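Local coordinates for protein salicylaldehyde dehydrogenase NahF (Pseudomonas putida, PDB 4JZ6) that probably catalyses the NAD-dependent oxidation of salicylaldehyde to salicylate, a step of naphthalene degradation, at residues Glu101-Glu106 with Ala111-Phe116; Asn166-Leu171 with Pro195-Leu200; Val186-Ser191 with Ala199-Cys204. All coordinates share one frame; numbering follows the deposited sequence.

Contact 1. Residues Glu101-Glu106 with Ala111-Phe116; sequences EVMAME and ALWAGF. With NK (salicylaldehyde), chain B.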
ATOM      1  N   GLU A 101      21.169  29.883   0.574  1.00 38.33           N
ATOM      2  CA  GLU A 101      21.338  30.759  -0.578  1.00 36.30           C
ATOM      3  C   GLU A 101      20.595  30.250  -1.809  1.00 33.71           C
ATOM      4  O   GLU A 101      19.912  31.016  -2.496  1.00 31.54           O
ATOM      5  CB  GLU A 101      22.824  30.919  -0.895  1.00 42.86           C
ATOM      6  CG  GLU A 101      23.119  31.880  -2.032  1.00 50.32           C
ATOM      7  CD  GLU A 101      24.526  31.726  -2.558  1.00 60.63           C
ATOM      8  OE1 GLU A 101      25.355  31.098  -1.864  1.00 59.98           O
ATOM      9  OE2 GLU A 101      24.803  32.221  -3.672  1.00 72.19           O
ATOM     10  N   VAL A 102      20.728  28.959  -2.085  1.00 29.32           N
ATOM     11  CA  VAL A 102      20.142  28.385  -3.283  1.00 29.25           C
ATOM     12  C   VAL A 102      18.622  28.315  -3.184  1.00 33.56           C
ATOM     13  O   VAL A 102      17.913  28.669  -4.129  1.00 29.02           O
ATOM     14  CB  VAL A 102      20.726  26.992  -3.580  1.00 29.83           C
ATOM     15  CG1 VAL A 102      19.910  26.278  -4.643  1.00 28.57           C
ATOM     16  CG2 VAL A 102      22.182  27.121  -4.014  1.00 31.43           C
ATOM     17  N   MET A 103      18.130  27.870  -2.032  1.00 32.48           N
ATOM     18  CA  MET A 103      16.692  27.779  -1.798  1.00 33.18           C
ATOM     19  C   MET A 103      16.026  29.155  -1.861  1.00 35.77           C
ATOM     20  O   MET A 103      14.880  29.280  -2.307  1.00 27.72           O
ATOM     21  CB  MET A 103      16.399  27.090  -0.462  1.00 26.17           C
ATOM     22  CG  MET A 103      16.470  25.575  -0.532  1.00 25.41           C
ATOM     23  SD  MET A 103      15.915  24.753   0.983  1.00 27.24           S
ATOM     24  CE  MET A 103      14.334  25.550   1.274  1.00 24.29           C
ATOM     25  N   ALA A 104      16.748  30.185  -1.429  1.00 28.42           N
ATOM     26  CA  ALA A 104      16.234  31.543  -1.520  1.00 29.15           C
ATOM     27  C   ALA A 104      16.088  31.955  -2.982  1.00 33.95           C
ATOM     28  O   ALA A 104      15.119  32.615  -3.358  1.00 40.65           O
ATOM     29  CB  ALA A 104      17.136  32.512  -0.774  1.00 29.77           C
ATOM     30  N   MET A 105      17.044  31.549  -3.811  1.00 30.38           N
ATOM     31  CA  MET A 105      17.033  31.931  -5.219  1.00 33.83           C
ATOM     32  C   MET A 105      15.987  31.150  -6.005  1.00 35.70           C
ATOM     33  O   MET A 105      15.251  31.716  -6.816  1.00 31.69           O
ATOM     34  CB  MET A 105      18.415  31.730  -5.847  1.00 31.95           C
ATOM     35  CG  MET A 105      19.492  32.643  -5.282  1.00 55.26           C
ATOM     36  SD  MET A 105      21.155  32.191  -5.826  1.00 46.31           S
ATOM     37  CE  MET A 105      21.044  32.489  -7.595  1.00 41.86           C
ATOM     38  N   GLU A 106      15.921  29.846  -5.758  1.00 29.95           N
ATOM     39  CA  GLU A 106      15.092  28.970  -6.578  1.00 29.65           C
ATOM     40  C   GLU A 106      13.619  28.968  -6.207  1.00 29.12           C
ATOM     41  O   GLU A 106      12.761  29.009  -7.085  1.00 35.63           O
ATOM     42  CB  GLU A 106      15.625  27.536  -6.557  1.00 28.94           C
ATOM     43  CG  GLU A 106      16.973  27.368  -7.216  1.00 29.57           C
ATOM     44  CD  GLU A 106      17.258  25.929  -7.563  1.00 33.81           C
ATOM     45  OE1 GLU A 106      17.102  25.055  -6.679  1.00 28.05           O
ATOM     46  OE2 GLU A 106      17.626  25.669  -8.729  1.00 29.71           O
ATOM     47  N   ALA A 111      15.312  32.421   5.067  1.00 31.94           N
ATOM     48  CA  ALA A 111      16.354  31.718   5.808  1.00 27.73           C
ATOM     49  C   ALA A 111      15.748  30.788   6.865  1.00 26.52           C
ATOM     50  O   ALA A 111      16.301  29.734   7.171  1.00 25.89           O
ATOM     51  CB  ALA A 111      17.305  32.706   6.448  1.00 28.13           C
ATOM     52  N   LEU A 112      14.612  31.192   7.422  1.00 30.15           N
ATOM     53  CA  LEU A 112      13.914  30.369   8.396  1.00 28.13           C
ATOM     54  C   LEU A 112      13.587  28.998   7.803  1.00 29.25           C
ATOM     55  O   LEU A 112      13.983  27.970   8.351  1.00 27.15           O
ATOM     56  CB  LEU A 112      12.632  31.065   8.863  1.00 25.62           C
ATOM     57  CG  LEU A 112      11.712  30.270   9.794  1.00 24.94           C
ATOM     58  CD1 LEU A 112      12.386  29.992  11.132  1.00 24.89           C
ATOM     59  CD2 LEU A 112      10.402  30.999  10.001  1.00 25.14           C
ATOM     60  N   TRP A 113      12.886  28.997   6.671  1.00 29.76           N
ATOM     61  CA  TRP A 113      12.411  27.770   6.028  1.00 26.65           C
ATOM     62  C   TRP A 113      13.559  26.963   5.433  1.00 28.58           C
ATOM     63  O   TRP A 113      13.554  25.729   5.474  1.00 26.39           O
ATOM     64  CB  TRP A 113      11.373  28.116   4.949  1.00 27.75           C
ATOM     65  CG  TRP A 113      10.847  26.953   4.137  1.00 24.90           C
ATOM     66  CD1 TRP A 113      11.000  26.753   2.792  1.00 24.03           C
ATOM     67  CD2 TRP A 113      10.069  25.846   4.618  1.00 26.22           C
ATOM     68  NE1 TRP A 113      10.374  25.590   2.408  1.00 23.35           N
ATOM     69  CE2 TRP A 113       9.794  25.016   3.509  1.00 28.63           C
ATOM     70  CE3 TRP A 113       9.586  25.472   5.876  1.00 26.66           C
ATOM     71  CZ2 TRP A 113       9.054  23.836   3.627  1.00 35.47           C
ATOM     72  CZ3 TRP A 113       8.849  24.297   5.990  1.00 24.85           C
ATOM     73  CH2 TRP A 113       8.589  23.498   4.873  1.00 30.22           C
ATOM     74  N   ALA A 114      14.542  27.665   4.880  1.00 24.59           N
ATOM     75  CA  ALA A 114      15.710  27.004   4.313  1.00 24.64           C
ATOM     76  C   ALA A 114      16.496  26.314   5.414  1.00 24.29           C
ATOM     77  O   ALA A 114      16.810  25.127   5.320  1.00 23.78           O
ATOM     78  CB  ALA A 114      16.587  28.007   3.580  1.00 25.58           C
ATOM     79  N   GLY A 115      16.806  27.072   6.460  1.00 24.63           N
ATOM     80  CA  GLY A 115      17.553  26.558   7.589  1.00 30.49           C
ATOM     81  C   GLY A 115      16.865  25.362   8.211  1.00 25.62           C
ATOM     82  O   GLY A 115      17.516  24.375   8.553  1.00 28.39           O
ATOM     83  N   PHE A 116      15.546  25.445   8.348  1.00 25.12           N
ATOM     84  CA  PHE A 116      14.778  24.318   8.861  1.00 33.60           C
ATOM     85  C   PHE A 116      14.895  23.099   7.949  1.00 34.61           C
ATOM     86  O   PHE A 116      15.035  21.970   8.429  1.00 27.74           O
ATOM     87  CB  PHE A 116      13.305  24.677   9.044  1.00 32.15           C
ATOM     88  CG  PHE A 116      12.433  23.482   9.277  1.00 43.24           C
ATOM     89  CD1 PHE A 116      11.713  22.917   8.233  1.00 51.27           C
ATOM     90  CD2 PHE A 116      12.357  22.897  10.536  1.00 50.74           C
ATOM     91  CE1 PHE A 116      10.913  21.795   8.444  1.00 56.28           C
ATOM     92  CE2 PHE A 116      11.556  21.775  10.758  1.00 53.04           C
ATOM     93  CZ  PHE A 116      10.831  21.225   9.710  1.00 53.29           C
TER
HETATM   94  OAH  NK B 501       3.804  19.605   3.008  1.00 34.03           O
HETATM   95  CAD  NK B 501       4.936  19.474   2.588  1.00 24.65           C
HETATM   96  CAA  NK B 501       5.960  19.118   3.594  1.00 25.42           C
HETATM   97  CAC  NK B 501       5.778  18.053   4.475  1.00 20.73           C
HETATM   98  CAG  NK B 501       6.771  17.762   5.405  1.00 20.00           C
HETATM   99  CAI  NK B 501       7.919  18.529   5.469  1.00 19.66           C
HETATM  100  CAE  NK B 501       8.097  19.591   4.601  1.00 29.08           C
HETATM  101  CAB  NK B 501       7.112  19.889   3.659  1.00 29.44           C
HETATM  102  OAF  NK B 501       7.241  20.933   2.774  1.00 32.05           O
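The terminal methyl of M103 does most of the touching between these two helices. Its CE rests 3.6 Å from CA of A114, so it meets the backbone of the second helix as well as a side chain. The thioether sulfur runs alongside, with SD 4.0 Å from the same A114 CA. Further back, CB of M103 faces CB of A114 at 4.1 Å. The chain is extended at first and then bends at its last torsion (chi3 50°), which turns the methyl along A114 and up to the indole of W113. There CE lies 3.9 Å from CD1 of W113. It approaches the ring obliquely, and the two side chains cross at about a right angle. The contact is apolar throughout and buried.

W113 uses its two ends differently. CG is anti to the backbone N (chi1 177°), and this carries the indole off the helix to the substrate. The pyrrole end meets M103, while the far edge of the benzene ring reaches salicylaldehyde. The phenolic oxygen OAF lies in the ring plane, 3.5 Å from CZ2 of W113. NE1 gives its hydrogen to the backbone O of N166, and F296 stacks on the indole; together they restrain its position and tilt. An alanine in place of W113 is likely to leave the O of N166 without this donor, and to open a gap between the M103 methyl and the ligand.

The segments belong to helix 96-107 and helix 111-130, which follow each other through a short turn. I100 adds packing on A114. V102 and M103 touch helix 195-208 at A196 and T197, and V102 and M105 also touch M18 of strand 18-24.

Contact 2. Residues Asn166-Leu171 with Pro195-Leu200; sequences NGTAVL and PATHAL. With NK (salicylaldehyde), chain B.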
ATOM      1  N   ASN A 166       8.761  22.260  -2.675  1.00 23.44           N
ATOM      2  CA  ASN A 166       8.408  23.078  -1.509  1.00 28.42           C
ATOM      3  C   ASN A 166       9.184  22.764  -0.229  1.00 27.85           C
ATOM      4  O   ASN A 166       9.858  23.634   0.326  1.00 34.92           O
ATOM      5  CB  ASN A 166       6.897  23.056  -1.261  1.00 23.17           C
ATOM      6  CG  ASN A 166       6.356  21.656  -1.118  1.00 27.61           C
ATOM      7  OD1 ASN A 166       6.953  20.700  -1.614  1.00 25.43           O
ATOM      8  ND2 ASN A 166       5.220  21.520  -0.435  1.00 35.27           N
ATOM      9  N   GLY A 167       9.085  21.528   0.245  1.00 31.82           N
ATOM     10  CA  GLY A 167       9.973  21.051   1.290  1.00 26.27           C
ATOM     11  C   GLY A 167      11.255  20.644   0.590  1.00 21.78           C
ATOM     12  O   GLY A 167      11.670  19.485   0.632  1.00 21.36           O
ATOM     13  N   THR A 168      11.875  21.633  -0.045  1.00 22.65           N
ATOM     14  CA  THR A 168      12.889  21.439  -1.074  1.00 22.88           C
ATOM     15  C   THR A 168      13.967  20.422  -0.729  1.00 27.20           C
ATOM     16  O   THR A 168      14.345  19.600  -1.563  1.00 30.53           O
ATOM     17  CB  THR A 168      13.568  22.768  -1.407  1.00 23.92           C
ATOM     18  OG1 THR A 168      12.590  23.816  -1.398  1.00 30.21           O
ATOM     19  CG2 THR A 168      14.194  22.694  -2.762  1.00 24.46           C
ATOM     20  N   ALA A 169      14.445  20.474   0.507  1.00 23.22           N
ATOM     21  CA  ALA A 169      15.517  19.594   0.940  1.00 21.96           C
ATOM     22  C   ALA A 169      14.991  18.358   1.653  1.00 22.46           C
ATOM     23  O   ALA A 169      15.370  17.237   1.317  1.00 21.33           O
ATOM     24  CB  ALA A 169      16.477  20.346   1.833  1.00 22.24           C
ATOM     25  N   VAL A 170      14.123  18.558   2.641  1.00 20.83           N
ATOM     26  CA  VAL A 170      13.693  17.450   3.488  1.00 20.18           C
ATOM     27  C   VAL A 170      12.871  16.396   2.728  1.00 25.05           C
ATOM     28  O   VAL A 170      12.954  15.203   3.030  1.00 19.44           O
ATOM     29  CB  VAL A 170      12.960  17.944   4.762  1.00 23.02           C
ATOM     30  CG1 VAL A 170      11.610  18.550   4.412  1.00 25.52           C
ATOM     31  CG2 VAL A 170      12.817  16.810   5.778  1.00 19.44           C
ATOM     32  N   LEU A 171      12.110  16.833   1.727  1.00 21.31           N
ATOM     33  CA  LEU A 171      11.302  15.912   0.929  1.00 20.51           C
ATOM     34  C   LEU A 171      12.170  15.020   0.042  1.00 24.03           C
ATOM     35  O   LEU A 171      11.829  13.872  -0.240  1.00 26.07           O
ATOM     36  CB  LEU A 171      10.275  16.674   0.093  1.00 20.42           C
ATOM     37  CG  LEU A 171       9.234  17.436   0.915  1.00 20.54           C
ATOM     38  CD1 LEU A 171       8.132  17.983   0.022  1.00 20.78           C
ATOM     39  CD2 LEU A 171       8.666  16.543   1.992  1.00 19.76           C
ATOM     40  N   PRO A 195      16.153  22.724  -9.283  1.00 30.86           N
ATOM     41  CA  PRO A 195      17.189  21.791  -9.737  1.00 30.01           C
ATOM     42  C   PRO A 195      18.549  21.974  -9.062  1.00 29.98           C
ATOM     43  O   PRO A 195      19.284  20.994  -8.926  1.00 31.79           O
ATOM     44  CB  PRO A 195      17.285  22.085 -11.234  1.00 29.41           C
ATOM     45  CG  PRO A 195      16.912  23.494 -11.349  1.00 30.08           C
ATOM     46  CD  PRO A 195      15.857  23.740 -10.309  1.00 29.24           C
ATOM     47  N   ALA A 196      18.887  23.191  -8.653  1.00 28.76           N
ATOM     48  CA  ALA A 196      20.164  23.416  -7.983  1.00 28.90           C
ATOM     49  C   ALA A 196      20.167  22.802  -6.589  1.00 28.63           C
ATOM     50  O   ALA A 196      21.169  22.233  -6.152  1.00 28.81           O
ATOM     51  CB  ALA A 196      20.487  24.896  -7.913  1.00 29.75           C
ATOM     52  N   THR A 197      19.040  22.916  -5.896  1.00 27.14           N
ATOM     53  CA  THR A 197      18.921  22.384  -4.547  1.00 27.03           C
ATOM     54  C   THR A 197      18.965  20.862  -4.536  1.00 25.79           C
ATOM     55  O   THR A 197      19.623  20.253  -3.693  1.00 25.22           O
ATOM     56  CB  THR A 197      17.613  22.827  -3.894  1.00 25.70           C
ATOM     57  OG1 THR A 197      17.346  24.186  -4.242  1.00 26.45           O
ATOM     58  CG2 THR A 197      17.711  22.699  -2.385  1.00 25.02           C
ATOM     59  N   HIS A 198      18.253  20.254  -5.477  1.00 29.46           N
ATOM     60  CA  HIS A 198      18.209  18.801  -5.579  1.00 31.33           C
ATOM     61  C   HIS A 198      19.534  18.217  -6.075  1.00 32.63           C
ATOM     62  O   HIS A 198      19.923  17.113  -5.693  1.00 28.82           O
ATOM     63  CB  HIS A 198      17.045  18.376  -6.469  1.00 27.46           C
ATOM     64  CG  HIS A 198      15.711  18.557  -5.825  1.00 24.29           C
ATOM     65  ND1 HIS A 198      14.527  18.501  -6.526  1.00 24.40           N
ATOM     66  CD2 HIS A 198      15.372  18.780  -4.530  1.00 23.68           C
ATOM     67  CE1 HIS A 198      13.516  18.686  -5.696  1.00 23.87           C
ATOM     68  NE2 HIS A 198      14.002  18.857  -4.479  1.00 25.63           N
ATOM     69  N   ALA A 199      20.230  18.958  -6.927  1.00 27.96           N
ATOM     70  CA  ALA A 199      21.560  18.537  -7.329  1.00 28.76           C
ATOM     71  C   ALA A 199      22.475  18.612  -6.108  1.00 32.84           C
ATOM     72  O   ALA A 199      23.290  17.717  -5.874  1.00 29.31           O
ATOM     73  CB  ALA A 199      22.079  19.406  -8.446  1.00 27.98           C
ATOM     74  N   LEU A 200      22.316  19.677  -5.322  1.00 31.03           N
ATOM     75  CA  LEU A 200      23.131  19.876  -4.131  1.00 26.39           C
ATOM     76  C   LEU A 200      22.962  18.752  -3.113  1.00 25.39           C
ATOM     77  O   LEU A 200      23.948  18.214  -2.602  1.00 25.38           O
ATOM     78  CB  LEU A 200      22.831  21.225  -3.473  1.00 26.59           C
ATOM     79  CG  LEU A 200      23.742  21.531  -2.277  1.00 33.77           C
ATOM     80  CD1 LEU A 200      25.203  21.445  -2.691  1.00 27.44           C
ATOM     81  CD2 LEU A 200      23.431  22.888  -1.669  1.00 26.93           C
TER
HETATM   82  OAH  NK B 501       3.804  19.605   3.008  1.00 34.03           O
HETATM   83  CAD  NK B 501       4.936  19.474   2.588  1.00 24.65           C
HETATM   84  CAA  NK B 501       5.960  19.118   3.594  1.00 25.42           C
HETATM   85  CAC  NK B 501       5.778  18.053   4.475  1.00 20.73           C
HETATM   86  CAG  NK B 501       6.771  17.762   5.405  1.00 20.00           C
HETATM   87  CAI  NK B 501       7.919  18.529   5.469  1.00 19.66           C
HETATM   88  CAE  NK B 501       8.097  19.591   4.601  1.00 29.08           C
HETATM   89  CAB  NK B 501       7.112  19.889   3.659  1.00 29.44           C
HETATM   90  OAF  NK B 501       7.241  20.933   2.774  1.00 32.05           O
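T168 and T197 hold matching rotamers, and their methyls meet because of it. In each, CG2 lies anti to the backbone N and OG1 anti to the carbonyl carbon (chi1 -39° and -40°). The two side chains cross at about a right angle. CG2 of T168 comes 3.5 Å from CG2 of T197 and about as near to its CB. The hydroxyls are used in other directions. T168 OG1 bonds to the O of W165, and T197 OG1 bonds to E106 on helix 96-107.

The polar link is made by H198. Its NE2 donates to the backbone O of T168 at 3.0 Å. The oxygen lies at the ring edge, in plane, but the bond is bent (125° at the hydrogen) and weak. On the other side of the imidazole, ND1 takes the backbone N-H of S191. The two bonds are consistent with a neutral ring protonated on NE2, and together they probably limit its rotation.

Behind T168 the loop reaches the ligand. G167 is the centre of an inverse gamma turn, and its N makes a weak bond of 2.9 Å to OD1 of N166. Its CA sits only 3.1 Å from OAF of salicylaldehyde; a CB here would clash with that oxygen. ND2 of N166 is 3.7 Å from the aldehyde carbon CAD. CG1 of V170 touches the aromatic ring at CAE, 3.7 Å away.

N117 OD1 accepts from the N of both A169 and V170. The arrangement forms part of the substrate pocket. Placing an asparagine beside the aldehyde group is characteristic of aldehyde dehydrogenases, where the equivalent amide is part of the oxyanion hole; N166 probably has that role here.

Contact 3. Residues Val186-Ser191 with Ala199-Cys204; sequences VVFKGS and ALITQC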
ATOM      1  N   VAL A 186      18.138   4.059  -5.525  1.00 20.97           N
ATOM      2  CA  VAL A 186      17.044   4.929  -5.937  1.00 24.52           C
ATOM      3  C   VAL A 186      17.313   5.794  -7.171  1.00 26.05           C
ATOM      4  O   VAL A 186      18.398   6.345  -7.346  1.00 23.63           O
ATOM      5  CB  VAL A 186      16.532   5.785  -4.740  1.00 24.19           C
ATOM      6  CG1 VAL A 186      17.599   5.882  -3.672  1.00 24.22           C
ATOM      7  CG2 VAL A 186      16.080   7.174  -5.188  1.00 25.89           C
ATOM      8  N   VAL A 187      16.309   5.866  -8.040  1.00 32.01           N
ATOM      9  CA  VAL A 187      16.268   6.866  -9.091  1.00 29.37           C
ATOM     10  C   VAL A 187      15.490   8.066  -8.552  1.00 31.08           C
ATOM     11  O   VAL A 187      14.275   7.994  -8.340  1.00 26.13           O
ATOM     12  CB  VAL A 187      15.604   6.320 -10.366  1.00 26.11           C
ATOM     13  CG1 VAL A 187      15.514   7.407 -11.425  1.00 24.79           C
ATOM     14  CG2 VAL A 187      16.380   5.125 -10.894  1.00 23.76           C
ATOM     15  N   PHE A 188      16.217   9.153  -8.309  1.00 34.92           N
ATOM     16  CA  PHE A 188      15.684  10.371  -7.712  1.00 22.73           C
ATOM     17  C   PHE A 188      15.290  11.352  -8.809  1.00 23.53           C
ATOM     18  O   PHE A 188      16.146  11.886  -9.512  1.00 24.24           O
ATOM     19  CB  PHE A 188      16.757  10.969  -6.789  1.00 24.39           C
ATOM     20  CG  PHE A 188      16.462  12.370  -6.290  1.00 24.84           C
ATOM     21  CD1 PHE A 188      15.161  12.827  -6.121  1.00 22.42           C
ATOM     22  CD2 PHE A 188      17.514  13.230  -5.977  1.00 24.33           C
ATOM     23  CE1 PHE A 188      14.921  14.113  -5.664  1.00 25.79           C
ATOM     24  CE2 PHE A 188      17.278  14.510  -5.512  1.00 23.06           C
ATOM     25  CZ  PHE A 188      15.983  14.954  -5.355  1.00 22.84           C
ATOM     26  N   LYS A 189      13.989  11.588  -8.954  1.00 23.48           N
ATOM     27  CA  LYS A 189      13.489  12.572  -9.903  1.00 24.25           C
ATOM     28  C   LYS A 189      13.194  13.876  -9.181  1.00 35.56           C
ATOM     29  O   LYS A 189      12.278  13.944  -8.359  1.00 36.72           O
ATOM     30  CB  LYS A 189      12.223  12.068 -10.587  1.00 24.43           C
ATOM     31  CG  LYS A 189      11.555  13.100 -11.483  1.00 25.24           C
ATOM     32  CD  LYS A 189      12.381  13.384 -12.726  1.00 27.02           C
ATOM     33  CE  LYS A 189      11.709  14.436 -13.615  1.00 37.34           C
ATOM     34  NZ  LYS A 189      11.385  15.712 -12.894  1.00 40.41           N
ATOM     35  N   GLY A 190      13.977  14.906  -9.496  1.00 29.43           N
ATOM     36  CA  GLY A 190      13.873  16.190  -8.829  1.00 28.44           C
ATOM     37  C   GLY A 190      12.843  17.114  -9.449  1.00 31.13           C
ATOM     38  O   GLY A 190      12.132  16.732 -10.383  1.00 34.96           O
ATOM     39  N   SER A 191      12.767  18.338  -8.929  1.00 27.97           N
ATOM     40  CA  SER A 191      11.757  19.292  -9.371  1.00 25.95           C
ATOM     41  C   SER A 191      12.299  20.313 -10.356  1.00 32.57           C
ATOM     42  O   SER A 191      13.444  20.763 -10.245  1.00 27.34           O
ATOM     43  CB  SER A 191      11.157  20.029  -8.181  1.00 25.46           C
ATOM     44  OG  SER A 191      10.351  21.099  -8.635  1.00 29.07           O
ATOM     45  N   ALA A 199      20.230  18.958  -6.927  1.00 27.96           N
ATOM     46  CA  ALA A 199      21.560  18.537  -7.329  1.00 28.76           C
ATOM     47  C   ALA A 199      22.475  18.612  -6.108  1.00 32.84           C
ATOM     48  O   ALA A 199      23.290  17.717  -5.874  1.00 29.31           O
ATOM     49  CB  ALA A 199      22.079  19.406  -8.446  1.00 27.98           C
ATOM     50  N   LEU A 200      22.316  19.677  -5.322  1.00 31.03           N
ATOM     51  CA  LEU A 200      23.131  19.876  -4.131  1.00 26.39           C
ATOM     52  C   LEU A 200      22.962  18.752  -3.113  1.00 25.39           C
ATOM     53  O   LEU A 200      23.948  18.214  -2.602  1.00 25.38           O
ATOM     54  CB  LEU A 200      22.831  21.225  -3.473  1.00 26.59           C
ATOM     55  CG  LEU A 200      23.742  21.531  -2.277  1.00 33.77           C
ATOM     56  CD1 LEU A 200      25.203  21.445  -2.691  1.00 27.44           C
ATOM     57  CD2 LEU A 200      23.431  22.888  -1.669  1.00 26.93           C
ATOM     58  N   ILE A 201      21.716  18.397  -2.813  1.00 24.63           N
ATOM     59  CA  ILE A 201      21.468  17.334  -1.850  1.00 23.75           C
ATOM     60  C   ILE A 201      22.091  16.045  -2.367  1.00 23.69           C
ATOM     61  O   ILE A 201      22.679  15.281  -1.606  1.00 35.34           O
ATOM     62  CB  ILE A 201      19.951  17.166  -1.510  1.00 26.76           C
ATOM     63  CG1 ILE A 201      19.761  16.185  -0.354  1.00 22.22           C
ATOM     64  CG2 ILE A 201      19.154  16.701  -2.709  1.00 23.07           C
ATOM     65  CD1 ILE A 201      18.350  16.120   0.162  1.00 21.61           C
ATOM     66  N   THR A 202      21.998  15.836  -3.676  1.00 24.11           N
ATOM     67  CA  THR A 202      22.635  14.692  -4.307  1.00 25.48           C
ATOM     68  C   THR A 202      24.138  14.739  -4.064  1.00 26.68           C
ATOM     69  O   THR A 202      24.740  13.745  -3.656  1.00 25.31           O
ATOM     70  CB  THR A 202      22.379  14.664  -5.825  1.00 30.21           C
ATOM     71  OG1 THR A 202      20.969  14.663  -6.073  1.00 27.76           O
ATOM     72  CG2 THR A 202      23.012  13.423  -6.455  1.00 24.96           C
ATOM     73  N   GLN A 203      24.734  15.902  -4.309  1.00 27.42           N
ATOM     74  CA  GLN A 203      26.167  16.076  -4.119  1.00 28.77           C
ATOM     75  C   GLN A 203      26.581  15.703  -2.698  1.00 27.78           C
ATOM     76  O   GLN A 203      27.609  15.058  -2.486  1.00 25.85           O
ATOM     77  CB  GLN A 203      26.588  17.511  -4.436  1.00 27.10           C
ATOM     78  CG  GLN A 203      28.088  17.723  -4.359  1.00 33.68           C
ATOM     79  CD  GLN A 203      28.472  19.182  -4.437  1.00 35.94           C
ATOM     80  OE1 GLN A 203      27.662  20.030  -4.813  1.00 36.21           O
ATOM     81  NE2 GLN A 203      29.711  19.486  -4.074  1.00 41.15           N
ATOM     82  N   CYS A 204      25.768  16.101  -1.727  1.00 25.04           N
ATOM     83  CA  CYS A 204      26.039  15.762  -0.341  1.00 31.11           C
ATOM     84  C   CYS A 204      26.142  14.254  -0.159  1.00 27.42           C
ATOM     85  O   CYS A 204      27.085  13.755   0.457  1.00 24.58           O
ATOM     86  CB  CYS A 204      24.955  16.333   0.561  1.00 24.01           C
ATOM     87  SG  CYS A 204      25.113  18.103   0.796  1.00 24.71           S
TER
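The ring of F188 presents an edge to T202: OG1 lies near the ring plane, 3.7 Å from both CD2 and CE2 of F188. I201 comes in obliquely, with CG2 4.0 Å from the same CE2. Two more flat groups complete the surroundings. H198 meets the phenyl ring edge-to-face, and Y217 meets it with the planes about 35° apart.

This is strand-to-helix packing within a beta-alpha-beta unit. Strand 186-189 leads to helix 195-208, and the chain then returns to strand 215-218, parallel to and beside the first. The setting fits the Rossmann-like NAD-binding domain of aldehyde dehydrogenases.

F188 points from the strand toward the helix. With CG anti to the backbone N (chi1 169°), the ring extends until CE2 meets both I201 and T202 on the helix. Its side chain crosses I201 at about a right angle and T202 at a slant. The T202 hydroxyl donates to the backbone O of H198, one turn earlier in the helix. That bond answers its polarity inside a buried apolar layer and holds OG1 at the phenyl edge. Helix 170-181 closes in as well, since A172 touches both F188 and I201 and I176 touches F188.

K189 is the last residue of the strand, and its side chain curls over to the next peptide: its NZ donates to the backbone O of G190 at 2.8 Å, the C=O and NZ almost in line (160°).

Overall arrangement
All three contacts are buried, and helix 195-208 ties them together. Contacts 2 and 3 each contribute a part of it and share A199 and L200; their centres are 7 Å apart, and H198 links the two. Contact 1 lies outside that helix but reaches it: E106 bonds to T197 OG1 and to the N of A196. Contacts 1 and 3 do not touch, with centres about 17 Å apart. The chemistry follows position. W113 of contact 1 and N166, G167 and V170 of contact 2 line the salicylaldehyde pocket. Across its segments contact 1 is apolar, and contact 2 pairs a methyl contact with a weak imidazole-to-carbonyl bond. Contact 3 packs one phenyl ring of the sheet on aliphatic and hydroxyl groups of the helix.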